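Local coordinates for ESSB (PDB 4ANO), which is an integral membrane component of the type VII secretion system, represented here by its cytoplasmic fragment, at residues T13-V18 against L134-W139; A32-Q37 against D61-V66; Q37-L42 against I56-D61; R89-L94 against L153-G158. All blocks are in the same frame, centred on the assembly; numbering follows the deposited sequence. Where two conformers were deposited one is given.

Contact 1 of 4, residues T13-V18 against L134-W139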
loop_
_atom_site.group_PDB
_atom_site.type_symbol
_atom_site.label_atom_id
_atom_site.label_comp_id
_atom_site.label_asym_id
_atom_site.label_seq_id
_atom_site.Cartn_x
_atom_site.Cartn_y
_atom_site.Cartn_z
ATOM N N THR A 13 -4.335 6.793 -11.861
ATOM C CA THR A 13 -3.577 6.571 -13.055
ATOM C C THR A 13 -3.302 5.081 -13.326
ATOM O O THR A 13 -3.453 4.608 -14.483
ATOM C CB THR A 13 -2.248 7.400 -12.974
ATOM O OG1 THR A 13 -2.597 8.785 -12.865
ATOM C CG2 THR A 13 -1.443 7.228 -14.237
ATOM N N GLN A 14 -2.866 4.337 -12.294
ATOM C CA GLN A 14 -2.574 2.906 -12.513
ATOM C C GLN A 14 -3.871 2.100 -12.804
ATOM O O GLN A 14 -3.824 1.062 -13.544
ATOM C CB GLN A 14 -1.985 2.241 -11.273
ATOM C CG GLN A 14 -0.521 2.687 -10.965
ATOM C CD GLN A 14 0.407 2.384 -12.091
ATOM O OE1 GLN A 14 0.475 1.235 -12.614
ATOM N NE2 GLN A 14 1.031 3.431 -12.629
ATOM N N LEU A 15 -4.974 2.515 -12.209
ATOM C CA LEU A 15 -6.257 1.768 -12.430
ATOM C C LEU A 15 -6.952 2.242 -13.700
ATOM O O LEU A 15 -7.875 1.523 -14.146
ATOM C CB LEU A 15 -7.182 2.017 -11.223
ATOM C CG LEU A 15 -7.133 1.113 -10.005
ATOM C CD1 LEU A 15 -5.870 0.549 -9.659
ATOM C CD2 LEU A 15 -7.743 1.866 -8.818
ATOM N N ASP A 16 -6.546 3.395 -14.247
ATOM C CA ASP A 16 -7.338 4.173 -15.221
ATOM C C ASP A 16 -8.778 4.328 -14.712
ATOM O O ASP A 16 -9.745 3.969 -15.398
ATOM C CB ASP A 16 -7.297 3.525 -16.607
ATOM C CG ASP A 16 -7.814 4.518 -17.706
ATOM O OD1 ASP A 16 -7.945 5.730 -17.441
ATOM O OD2 ASP A 16 -8.122 4.072 -18.803
ATOM N N ALA A 17 -8.935 4.775 -13.463
ATOM C CA ALA A 17 -10.269 4.835 -12.838
ATOM C C ALA A 17 -10.374 6.145 -12.127
ATOM O O ALA A 17 -9.375 6.825 -11.935
ATOM C CB ALA A 17 -10.521 3.674 -11.808
ATOM N N VAL A 18 -11.570 6.449 -11.630
ATOM C CA VAL A 18 -11.823 7.702 -10.984
ATOM C C VAL A 18 -12.206 7.405 -9.523
ATOM O O VAL A 18 -13.101 6.570 -9.265
ATOM C CB VAL A 18 -13.006 8.400 -11.723
ATOM C CG1 VAL A 18 -13.582 9.568 -10.965
ATOM C CG2 VAL A 18 -12.577 8.828 -13.121
ATOM N N LEU A 134 -9.764 -6.886 -13.332
ATOM C CA LEU A 134 -9.943 -5.541 -12.810
ATOM C C LEU A 134 -8.569 -5.064 -12.378
ATOM O O LEU A 134 -7.905 -5.698 -11.629
ATOM C CB LEU A 134 -10.896 -5.584 -11.569
ATOM C CG LEU A 134 -11.212 -4.206 -11.010
ATOM C CD1 LEU A 134 -12.309 -3.626 -12.005
ATOM C CD2 LEU A 134 -11.836 -4.313 -9.627
ATOM N N PRO A 135 -8.140 -3.935 -12.873
ATOM C CA PRO A 135 -6.752 -3.508 -12.548
ATOM C C PRO A 135 -6.556 -3.301 -11.026
ATOM O O PRO A 135 -7.430 -2.805 -10.353
ATOM C CB PRO A 135 -6.630 -2.159 -13.270
ATOM C CG PRO A 135 -7.698 -2.192 -14.352
ATOM C CD PRO A 135 -8.843 -2.953 -13.710
ATOM N N PRO A 136 -5.368 -3.609 -10.528
ATOM C CA PRO A 136 -4.238 -4.190 -11.315
ATOM C C PRO A 136 -4.589 -5.638 -11.646
ATOM O O PRO A 136 -4.934 -6.446 -10.757
ATOM C CB PRO A 136 -3.047 -4.082 -10.345
ATOM C CG PRO A 136 -3.722 -4.153 -8.987
ATOM C CD PRO A 136 -4.976 -3.292 -9.166
ATOM N N ASP A 137 -4.524 -5.960 -12.922
ATOM C CA ASP A 137 -5.081 -7.261 -13.386
ATOM C C ASP A 137 -4.038 -8.290 -13.875
ATOM O O ASP A 137 -4.397 -9.323 -14.418
ATOM C CB ASP A 137 -6.148 -6.987 -14.502
ATOM C CG ASP A 137 -5.563 -6.330 -15.760
ATOM O OD1 ASP A 137 -4.327 -6.301 -15.972
ATOM O OD2 ASP A 137 -6.331 -5.757 -16.562
ATOM N N GLU A 138 -2.775 -7.960 -13.655
ATOM C CA GLU A 138 -1.656 -8.848 -13.926
ATOM C C GLU A 138 -0.597 -8.709 -12.818
ATOM O O GLU A 138 -0.396 -7.662 -12.195
ATOM C CB GLU A 138 -1.044 -8.532 -15.301
ATOM C CG GLU A 138 -0.035 -7.476 -15.256
ATOM C CD GLU A 138 -0.487 -6.113 -15.742
ATOM O OE1 GLU A 138 -0.264 -5.897 -16.976
ATOM O OE2 GLU A 138 -0.918 -5.263 -14.872
ATOM N N TRP A 139 0.135 -9.787 -12.586
ATOM C CA TRP A 139 1.299 -9.640 -11.723
ATOM C C TRP A 139 2.401 -8.851 -12.390
ATOM O O TRP A 139 2.652 -9.007 -13.600
ATOM C CB TRP A 139 1.869 -11.045 -11.470
ATOM C CG TRP A 139 0.993 -11.869 -10.595
ATOM C CD1 TRP A 139 0.370 -11.473 -9.424
ATOM C CD2 TRP A 139 0.661 -13.243 -10.798
ATOM N NE1 TRP A 139 -0.339 -12.537 -8.899
ATOM C CE2 TRP A 139 -0.185 -13.631 -9.727
ATOM C CE3 TRP A 139 1.023 -14.201 -11.767
ATOM C CZ2 TRP A 139 -0.705 -14.953 -9.616
ATOM C CZ3 TRP A 139 0.498 -15.517 -11.666
ATOM C CH2 TRP A 139 -0.365 -15.871 -10.601
#
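A Schellman motif closes helix 10-15, and its last helical residue, Leu15, rests against the Pro135-Pro136 pair, joined by a cis peptide bond. Asp16, with positive phi, turns the chain out of the helix; its N reaches back to Thr13 O in a weak bond of 3.3 Å, and Ala17 N reaches back to Glu12 O. The junction is a small van der Waals contact, in which carbonyl oxygens as well as carbons take part. The Pro135 ring approaches the helix end from its CB and CG side: CG lies 3.7 Å from Leu15 O and CB 4.0 Å from Leu15 CA, so the ring lies against the backbone of Leu15, not its side chain. The isobutyl end of Leu15 leans past it, with CD1 placed 3.8 Å from Pro135 O and 4.0 Å from Pro136 CD. Leu15 and Pro136 lie alongside each other, pointing the same way. The cis peptide before Pro136 puts that ring next to the carbonyl that Leu15 touches, and the same Pro135 O takes a hydrogen bond from His127 NE2. Around the junction, Pro135 also packs on Phe29 of strand 25-30, Pro136 on Ile107 of strand 106-107 and Arg143 of helix 141-155, so the helix end is joined to the sheet on one hand and the helical part on the other.

Contact 2 of 4, residues A32-Q37 against D61-V66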
loop_
_atom_site.group_PDB
_atom_site.type_symbol
_atom_site.label_atom_id
_atom_site.label_comp_id
_atom_site.label_asym_id
_atom_site.label_seq_id
_atom_site.Cartn_x
_atom_site.Cartn_y
_atom_site.Cartn_z
ATOM N N ALA A 32 -15.824 -1.032 -20.595
ATOM C CA ALA A 32 -15.283 -1.222 -21.897
ATOM C C ALA A 32 -13.765 -1.393 -21.867
ATOM O O ALA A 32 -13.164 -2.005 -22.768
ATOM C CB ALA A 32 -15.731 -0.052 -22.853
ATOM N N LYS A 33 -13.138 -0.847 -20.822
ATOM C CA LYS A 33 -11.703 -0.868 -20.706
ATOM C C LYS A 33 -11.139 -2.081 -19.923
ATOM O O LYS A 33 -9.911 -2.225 -19.851
ATOM C CB LYS A 33 -11.260 0.455 -19.989
ATOM C CG LYS A 33 -11.267 1.698 -20.862
ATOM C CD LYS A 33 -10.949 2.943 -19.971
ATOM C CE LYS A 33 -10.695 4.208 -20.815
ATOM N NZ LYS A 33 -10.402 5.341 -19.834
ATOM N N LEU A 34 -12.011 -2.890 -19.322
ATOM C CA LEU A 34 -11.638 -4.079 -18.545
ATOM C C LEU A 34 -11.425 -5.399 -19.314
ATOM O O LEU A 34 -12.106 -5.667 -20.306
ATOM C CB LEU A 34 -12.663 -4.285 -17.417
ATOM C CG LEU A 34 -13.053 -3.103 -16.527
ATOM C CD1 LEU A 34 -14.184 -3.351 -15.521
ATOM C CD2 LEU A 34 -11.764 -2.587 -15.753
ATOM N N LYS A 35 -10.560 -6.268 -18.801
ATOM C CA LYS A 35 -10.379 -7.640 -19.292
ATOM C C LYS A 35 -11.468 -8.574 -18.742
ATOM O O LYS A 35 -11.566 -9.715 -19.201
ATOM C CB LYS A 35 -9.016 -8.166 -18.879
ATOM C CG LYS A 35 -7.908 -7.394 -19.434
ATOM C CD LYS A 35 -6.530 -8.001 -19.040
ATOM C CE LYS A 35 -5.392 -7.347 -19.845
ATOM N NZ LYS A 35 -4.170 -7.314 -19.001
HETATM N N MSE A 36 -12.236 -8.051 -17.775
HETATM C CA MSE A 36 -13.326 -8.783 -17.126
HETATM C C MSE A 36 -14.268 -9.382 -18.208
HETATM O O MSE A 36 -14.547 -8.750 -19.232
HETATM C CB MSE A 36 -14.168 -7.854 -16.232
HETATM C CG MSE A 36 -15.323 -8.548 -15.578
HETATM SE SE MSE A 36 -16.451 -7.331 -14.607
HETATM C CE MSE A 36 -17.421 -6.538 -16.086
ATOM N N GLN A 37 -14.650 -10.617 -18.009
ATOM C CA GLN A 37 -15.676 -11.175 -18.948
ATOM C C GLN A 37 -16.963 -11.321 -18.141
ATOM O O GLN A 37 -17.991 -10.618 -18.393
ATOM C CB GLN A 37 -15.107 -12.465 -19.558
ATOM C CG GLN A 37 -13.939 -12.144 -20.456
ATOM C CD GLN A 37 -13.356 -13.335 -21.210
ATOM O OE1 GLN A 37 -13.687 -14.513 -20.936
ATOM N NE2 GLN A 37 -12.556 -13.041 -22.161
ATOM N N ASP A 61 -22.338 -0.120 -18.225
ATOM C CA ASP A 61 -21.172 0.578 -18.731
ATOM C C ASP A 61 -20.007 0.696 -17.713
ATOM O O ASP A 61 -18.944 1.136 -18.064
ATOM C CB ASP A 61 -21.576 1.970 -19.165
ATOM C CG ASP A 61 -22.459 1.941 -20.414
ATOM O OD1 ASP A 61 -22.351 0.975 -21.207
ATOM O OD2 ASP A 61 -23.235 2.880 -20.561
ATOM N N GLU A 62 -20.263 0.413 -16.460
ATOM C CA GLU A 62 -19.215 0.739 -15.446
ATOM C C GLU A 62 -19.137 -0.309 -14.372
ATOM O O GLU A 62 -20.063 -1.053 -14.133
ATOM C CB GLU A 62 -19.528 2.056 -14.689
ATOM C CG GLU A 62 -19.468 3.246 -15.593
ATOM C CD GLU A 62 -19.863 4.504 -14.912
ATOM O OE1 GLU A 62 -20.771 4.522 -14.079
ATOM O OE2 GLU A 62 -19.199 5.500 -15.248
ATOM N N VAL A 63 -17.974 -0.388 -13.720
ATOM C CA VAL A 63 -17.859 -1.188 -12.518
ATOM C C VAL A 63 -17.538 -0.187 -11.373
ATOM O O VAL A 63 -16.587 0.600 -11.475
ATOM C CB VAL A 63 -16.689 -2.267 -12.639
ATOM C CG1 VAL A 63 -16.343 -2.856 -11.272
ATOM C CG2 VAL A 63 -17.100 -3.356 -13.691
ATOM N N LYS A 64 -18.344 -0.222 -10.326
ATOM C CA LYS A 64 -18.205 0.666 -9.138
ATOM C C LYS A 64 -17.884 -0.203 -7.908
ATOM O O LYS A 64 -18.480 -1.318 -7.726
ATOM C CB LYS A 64 -19.464 1.537 -8.957
ATOM C CG LYS A 64 -19.504 2.341 -7.706
ATOM C CD LYS A 64 -20.971 2.861 -7.615
ATOM C CE LYS A 64 -21.103 4.158 -6.912
ATOM N NZ LYS A 64 -22.594 4.267 -6.478
ATOM N N VAL A 65 -16.822 0.161 -7.170
ATOM C CA VAL A 65 -16.472 -0.539 -5.888
ATOM C C VAL A 65 -16.574 0.556 -4.788
ATOM O O VAL A 65 -15.981 1.622 -4.913
ATOM C CB VAL A 65 -15.046 -1.142 -5.927
ATOM C CG1 VAL A 65 -14.669 -1.933 -4.659
ATOM C CG2 VAL A 65 -14.878 -2.044 -7.189
ATOM N N VAL A 66 -17.377 0.269 -3.801
ATOM C CA VAL A 66 -17.552 1.106 -2.655
ATOM C C VAL A 66 -16.866 0.377 -1.492
ATOM O O VAL A 66 -17.245 -0.741 -1.203
ATOM C CB VAL A 66 -19.040 1.198 -2.323
ATOM C CG1 VAL A 66 -19.236 2.024 -1.047
ATOM C CG2 VAL A 66 -19.790 1.777 -3.505
HETATM O O HOH W 1 -17.959 1.128 -20.580
#
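Val63, on an inner strand of the four-stranded antiparallel sheet, meets Leu34 and Met36 of the loop that follows strand 25-30. The sheet, in the order 18-22, 25-30, 62-68, 53-58, is consistent with the small lobe of a kinase-like fold, and the 32-37 segment passes across one of its faces. There the contact narrows to one methyl group, Val63 CG2, which serves both loop side chains. Leu34 CD1 comes obliquely over it at 3.4 Å, tighter than usual van der Waals packing, and Leu34 CD1 is also 4.0 Å from Val63 CB. Met36, deposited as selenomethionine, meets the valine tip to tip, its CE 4.0 Å and its SE 4.1 Å from Val63 CG2. The first two torsions of Met36 are extended, and the bend at chi3 (77°) turns CE so that it and SE both face Val63 CG2. Val63 lies buried under this cover, with Leu42 also touching its side chain, and its backbone is paired with Phe29 of the neighbouring strand. Two lysines of the loop hold it to the rest of the protein by salt bridges, Lys33 to Asp16 and Lys35 to Asp137. Just ahead of the strand a water links the backbones: it accepts from Ala32 N at 3.0 Å and donates to Asp61 O at 2.7 Å.

Contact 3 of 4, residues Q37-L42 against I56-D61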
loop_
_atom_site.group_PDB
_atom_site.type_symbol
_atom_site.label_atom_id
_atom_site.label_comp_id
_atom_site.label_asym_id
_atom_site.label_seq_id
_atom_site.Cartn_x
_atom_site.Cartn_y
_atom_site.Cartn_z
ATOM N N GLN A 37 -14.650 -10.617 -18.009
ATOM C CA GLN A 37 -15.676 -11.175 -18.948
ATOM C C GLN A 37 -16.963 -11.321 -18.141
ATOM O O GLN A 37 -17.991 -10.618 -18.393
ATOM C CB GLN A 37 -15.107 -12.465 -19.558
ATOM C CG GLN A 37 -13.939 -12.144 -20.456
ATOM C CD GLN A 37 -13.356 -13.335 -21.210
ATOM O OE1 GLN A 37 -13.687 -14.513 -20.936
ATOM N NE2 GLN A 37 -12.556 -13.041 -22.161
ATOM N N ASP A 38 -16.983 -12.253 -17.234
ATOM C CA ASP A 38 -18.178 -12.472 -16.495
ATOM C C ASP A 38 -18.104 -11.622 -15.195
ATOM O O ASP A 38 -17.114 -11.734 -14.438
ATOM C CB ASP A 38 -18.286 -13.967 -16.236
ATOM C CG ASP A 38 -19.556 -14.338 -15.576
ATOM O OD1 ASP A 38 -20.184 -13.501 -14.910
ATOM O OD2 ASP A 38 -20.003 -15.493 -15.778
ATOM N N PRO A 39 -19.072 -10.723 -14.939
ATOM C CA PRO A 39 -19.089 -9.953 -13.698
ATOM C C PRO A 39 -18.880 -10.797 -12.408
ATOM O O PRO A 39 -18.401 -10.306 -11.393
ATOM C CB PRO A 39 -20.492 -9.336 -13.677
ATOM C CG PRO A 39 -20.805 -9.251 -15.135
ATOM C CD PRO A 39 -20.306 -10.499 -15.735
ATOM N N LEU A 40 -19.314 -12.068 -12.446
ATOM C CA LEU A 40 -19.060 -12.998 -11.348
ATOM C C LEU A 40 -17.582 -13.129 -10.887
ATOM O O LEU A 40 -17.316 -13.466 -9.734
ATOM C CB LEU A 40 -19.596 -14.374 -11.772
ATOM C CG LEU A 40 -19.464 -15.493 -10.740
ATOM C CD1 LEU A 40 -20.163 -15.123 -9.403
ATOM C CD2 LEU A 40 -20.326 -16.645 -11.308
ATOM N N GLU A 41 -16.641 -12.845 -11.807
ATOM C CA GLU A 41 -15.185 -12.801 -11.491
ATOM C C GLU A 41 -14.867 -11.853 -10.372
ATOM O O GLU A 41 -13.851 -12.059 -9.709
ATOM C CB GLU A 41 -14.366 -12.344 -12.706
ATOM C CG GLU A 41 -14.507 -13.274 -13.934
ATOM C CD GLU A 41 -14.166 -12.650 -15.293
ATOM O OE1 GLU A 41 -13.574 -11.559 -15.402
ATOM O OE2 GLU A 41 -14.520 -13.305 -16.296
ATOM N N LEU A 42 -15.713 -10.815 -10.176
ATOM C CA LEU A 42 -15.454 -9.776 -9.147
ATOM C C LEU A 42 -15.949 -10.174 -7.754
ATOM O O LEU A 42 -15.684 -9.484 -6.765
ATOM C CB LEU A 42 -16.058 -8.406 -9.574
ATOM C CG LEU A 42 -15.549 -7.869 -10.899
ATOM C CD1 LEU A 42 -15.958 -6.384 -10.927
ATOM C CD2 LEU A 42 -13.959 -8.021 -10.995
ATOM N N ILE A 56 -20.028 -4.015 -4.644
ATOM C CA ILE A 56 -19.563 -3.999 -6.087
ATOM C C ILE A 56 -20.885 -3.810 -6.914
ATOM O O ILE A 56 -21.849 -4.524 -6.734
ATOM C CB ILE A 56 -18.968 -5.347 -6.486
ATOM C CG1 ILE A 56 -17.621 -5.579 -5.819
ATOM C CG2 ILE A 56 -18.665 -5.389 -7.999
ATOM C CD1 ILE A 56 -17.717 -6.358 -4.692
ATOM N N ASP A 57 -20.865 -2.891 -7.865
ATOM C CA ASP A 57 -22.006 -2.737 -8.772
ATOM C C ASP A 57 -21.469 -2.810 -10.180
ATOM O O ASP A 57 -20.727 -1.913 -10.602
ATOM C CB ASP A 57 -22.714 -1.387 -8.684
ATOM C CG ASP A 57 -24.018 -1.387 -9.521
ATOM O OD1 ASP A 57 -24.853 -2.342 -9.405
ATOM O OD2 ASP A 57 -24.261 -0.418 -10.252
ATOM N N VAL A 58 -21.828 -3.862 -10.915
ATOM C CA VAL A 58 -21.483 -4.008 -12.324
ATOM C C VAL A 58 -22.748 -3.566 -13.107
ATOM O O VAL A 58 -23.753 -4.296 -13.164
ATOM C CB VAL A 58 -21.087 -5.459 -12.670
ATOM C CG1 VAL A 58 -20.704 -5.588 -14.101
ATOM C CG2 VAL A 58 -19.893 -5.886 -11.760
ATOM N N SER A 59 -22.676 -2.387 -13.687
ATOM C CA SER A 59 -23.772 -1.845 -14.521
ATOM C C SER A 59 -23.388 -2.070 -15.981
ATOM O O SER A 59 -22.282 -2.522 -16.286
ATOM C CB SER A 59 -23.918 -0.363 -14.181
ATOM O OG SER A 59 -22.827 0.421 -14.671
ATOM N N GLU A 60 -24.283 -1.736 -16.934
ATOM C CA GLU A 60 -23.958 -1.976 -18.293
ATOM C C GLU A 60 -22.669 -1.305 -18.746
ATOM O O GLU A 60 -21.934 -1.872 -19.513
ATOM C CB GLU A 60 -25.048 -1.421 -19.235
ATOM C CG GLU A 60 -26.383 -1.823 -18.831
ATOM C CD GLU A 60 -27.344 -1.707 -20.010
ATOM O OE1 GLU A 60 -27.051 -0.896 -20.930
ATOM O OE2 GLU A 60 -28.336 -2.469 -19.946
ATOM N N ASP A 61 -22.338 -0.120 -18.225
ATOM C CA ASP A 61 -21.172 0.578 -18.731
ATOM C C ASP A 61 -20.007 0.696 -17.713
ATOM O O ASP A 61 -18.944 1.136 -18.064
ATOM C CB ASP A 61 -21.576 1.970 -19.165
ATOM C CG ASP A 61 -22.459 1.941 -20.414
ATOM O OD1 ASP A 61 -22.351 0.975 -21.207
ATOM O OD2 ASP A 61 -23.235 2.880 -20.561
#
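This is an apolar packing of a short 3-10 turn on an edge strand: Pro39 and Leu42 lie against Val58 and Ile56 at the rim of the four-stranded sheet. Ile56 and Val58 both point toward the turn, two residues apart on strand 53-58. The Pro39 ring crosses Val58 at about a right angle, its CB and CG each 3.8 Å from Val58 CG1. Next along the turn, Leu42 rests CD1 against both strand residues, 4.1 Å from Ile56 CG2 and the same from Val58 CG2. Val58, whose chi1 of -179° sets CG1 opposite the backbone N, offers that methyl to the proline and CG2 to both proline and leucine. An alanine here is likely to open a gap under the Pro39 ring and leave Leu42 CD1 without one of its two neighbours on strand 53-58. The turn that carries these side chains is stiffened by its own polar atoms. Asp38 OD1 accepts from Leu40 N at 3.0 Å, forming an Asx turn, with Leu40 N meeting OD1 from above the carboxylate plane (42° out of it), while the Glu41 carboxylate folds back on the preceding backbone, OE2 taking Asp38 N at 2.8 Å and OE1 taking Gln37 N at 3.0 Å. Glu41 OE1 has a second partner in Ser133 OG. Strand 53-58 is the outermost on this side and pairs with strand 62-68 through Asp57 and Lys64; the turn packs on the side of the strand that carries Ile56 and Val58, with Lys46 packed on Ile56, Arg31 on Val58, and Met36 on Leu42.

Contact 4 of 4, residues R89-L94 against L153-G158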
loop_
_atom_site.group_PDB
_atom_site.type_symbol
_atom_site.label_atom_id
_atom_site.label_comp_id
_atom_site.label_asym_id
_atom_site.label_seq_id
_atom_site.Cartn_x
_atom_site.Cartn_y
_atom_site.Cartn_z
ATOM N N ARG A 89 7.986 -0.636 12.240
ATOM C CA ARG A 89 7.336 -1.929 12.539
ATOM C C ARG A 89 6.179 -2.090 11.588
ATOM O O ARG A 89 5.932 -3.212 11.109
ATOM C CB ARG A 89 6.875 -2.015 14.009
ATOM C CG ARG A 89 8.021 -2.555 14.946
ATOM C CD ARG A 89 7.637 -2.462 16.451
ATOM N NE ARG A 89 8.764 -2.776 17.368
ATOM C CZ ARG A 89 8.845 -2.378 18.654
ATOM N NH1 ARG A 89 7.879 -1.636 19.206
ATOM N NH2 ARG A 89 9.904 -2.708 19.408
ATOM N N ALA A 90 5.419 -1.002 11.378
ATOM C CA ALA A 90 4.329 -0.961 10.428
ATOM C C ALA A 90 4.742 -1.344 9.013
ATOM O O ALA A 90 3.998 -2.071 8.293
ATOM C CB ALA A 90 3.620 0.415 10.435
ATOM N N ALA A 91 5.922 -0.878 8.630
ATOM C CA ALA A 91 6.476 -1.101 7.299
ATOM C C ALA A 91 6.872 -2.568 7.158
ATOM O O ALA A 91 6.631 -3.187 6.129
ATOM C CB ALA A 91 7.665 -0.202 7.052
ATOM N N ILE A 92 7.423 -3.142 8.230
ATOM C CA ILE A 92 7.671 -4.596 8.237
ATOM C C ILE A 92 6.429 -5.473 8.037
ATOM O O ILE A 92 6.448 -6.402 7.205
ATOM C CB ILE A 92 8.513 -4.991 9.511
ATOM C CG1 ILE A 92 9.903 -4.318 9.451
ATOM C CG2 ILE A 92 8.609 -6.492 9.659
ATOM C CD1 ILE A 92 10.774 -4.517 10.733
ATOM N N HIS A 93 5.356 -5.175 8.738
ATOM C CA HIS A 93 4.105 -5.867 8.513
ATOM C C HIS A 93 3.607 -5.691 7.081
ATOM O O HIS A 93 3.110 -6.634 6.497
ATOM C CB HIS A 93 2.995 -5.350 9.422
ATOM C CG HIS A 93 3.252 -5.524 10.892
ATOM N ND1 HIS A 93 2.972 -4.529 11.801
ATOM C CD2 HIS A 93 3.736 -6.565 11.615
ATOM C CE1 HIS A 93 3.286 -4.935 13.023
ATOM N NE2 HIS A 93 3.769 -6.162 12.937
ATOM N N LEU A 94 3.720 -4.497 6.519
ATOM C CA LEU A 94 3.375 -4.278 5.099
ATOM C C LEU A 94 4.163 -5.176 4.167
ATOM O O LEU A 94 3.607 -5.860 3.284
ATOM C CB LEU A 94 3.600 -2.788 4.707
ATOM C CG LEU A 94 3.315 -2.513 3.214
ATOM C CD1 LEU A 94 1.877 -2.734 2.817
ATOM C CD2 LEU A 94 3.652 -1.010 2.927
ATOM N N LEU A 153 9.497 4.000 2.366
ATOM C CA LEU A 153 10.271 5.263 2.572
ATOM C C LEU A 153 9.372 6.419 2.932
ATOM O O LEU A 153 9.664 7.249 3.809
ATOM C CB LEU A 153 11.121 5.624 1.363
ATOM C CG LEU A 153 12.281 4.627 1.228
ATOM C CD1 LEU A 153 12.998 4.709 -0.110
ATOM C CD2 LEU A 153 13.204 4.716 2.354
ATOM N N ALA A 154 8.240 6.540 2.264
ATOM C CA ALA A 154 7.283 7.573 2.633
ATOM C C ALA A 154 6.800 7.424 4.096
ATOM O O ALA A 154 6.554 8.422 4.770
ATOM C CB ALA A 154 6.113 7.584 1.710
ATOM N N LEU A 155 6.656 6.206 4.576
ATOM C CA LEU A 155 6.145 6.002 5.922
ATOM C C LEU A 155 7.242 6.226 7.012
ATOM O O LEU A 155 6.926 6.749 8.097
ATOM C CB LEU A 155 5.621 4.588 6.010
ATOM C CG LEU A 155 5.020 4.117 7.322
ATOM C CD1 LEU A 155 3.826 5.027 7.601
ATOM C CD2 LEU A 155 4.575 2.683 7.217
ATOM N N THR A 156 8.475 5.830 6.702
ATOM C CA THR A 156 9.564 5.712 7.691
ATOM C C THR A 156 10.441 6.947 7.660
ATOM O O THR A 156 10.332 7.766 8.520
ATOM C CB THR A 156 10.413 4.430 7.496
ATOM O OG1 THR A 156 10.959 4.386 6.155
ATOM C CG2 THR A 156 9.531 3.180 7.687
ATOM N N GLU A 157 11.339 7.016 6.691
ATOM C CA GLU A 157 12.193 8.195 6.434
ATOM C C GLU A 157 11.339 9.449 6.319
ATOM O O GLU A 157 11.588 10.466 7.002
ATOM C CB GLU A 157 12.945 7.996 5.129
ATOM C CG GLU A 157 13.977 9.088 4.839
ATOM C CD GLU A 157 15.418 8.585 4.922
ATOM O OE1 GLU A 157 15.806 7.931 5.932
ATOM O OE2 GLU A 157 16.167 8.872 3.956
ATOM N N GLY A 158 10.347 9.364 5.448
ATOM C CA GLY A 158 9.381 10.378 5.186
ATOM C C GLY A 158 9.933 11.774 4.836
ATOM O O GLY A 158 9.362 12.779 5.272
#
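Leu155 and Thr156, where helix 141-155 ends, each direct a methyl group at the small residues Ala90 and Ala91 of helix 84-98. In Leu155 a chi1 of -180° carries CG away from the backbone N toward the other helix, and CD2 is the branch that touches, 4.1 Å from Ala90 CB and 4.2 Å from Ala91 CB, close also to Ala91 N at 4.1 Å. One branch of the leucine thus straddles the two alanines and reaches down to the backbone. Thr156 comes in beside it with a methyl, CG2 being 3.9 Å from Ala91 CB. Its hydroxyl is turned to its own helix, OG1 bonding to Val152 O, and the apolar branch is what remains for the neighbour. The carbonyls at the helix end are met by Arg87, whose NE binds Leu155 O and NH2 binds Thr156 O, and Gly158 N returns to Leu153 O at 2.8 Å. All four touching residues are buried. The small alanine side chains are compatible with the close approach, Ala91 CA to Leu155 CA being 7.2 Å, and the contact is held by shape and exclusion of water, the polar groups of the helix end being bonded to other partners.

How the contacts relate
Contacts 1, 2 and 3 form a nested series: 37-42 with 56-61 lies inside the loop closed by 32-37 with 61-66, which lies inside that closed by contact 1. They cluster in space too, the centres of contacts 2 and 3 about 6 Å apart and those of contacts 1 and 2 about 10 Å. Contacts 2 and 3 share Gln37 and Asp61 and reach neighbouring strands of one sheet. Contact 4 stands apart, about 24 Å from contact 1 by centres, across the chain's centre, joining two helices. Along the chain its segments alternate with those of contact 1, so the chain returns to the N-terminal helix between the two helices of contact 4.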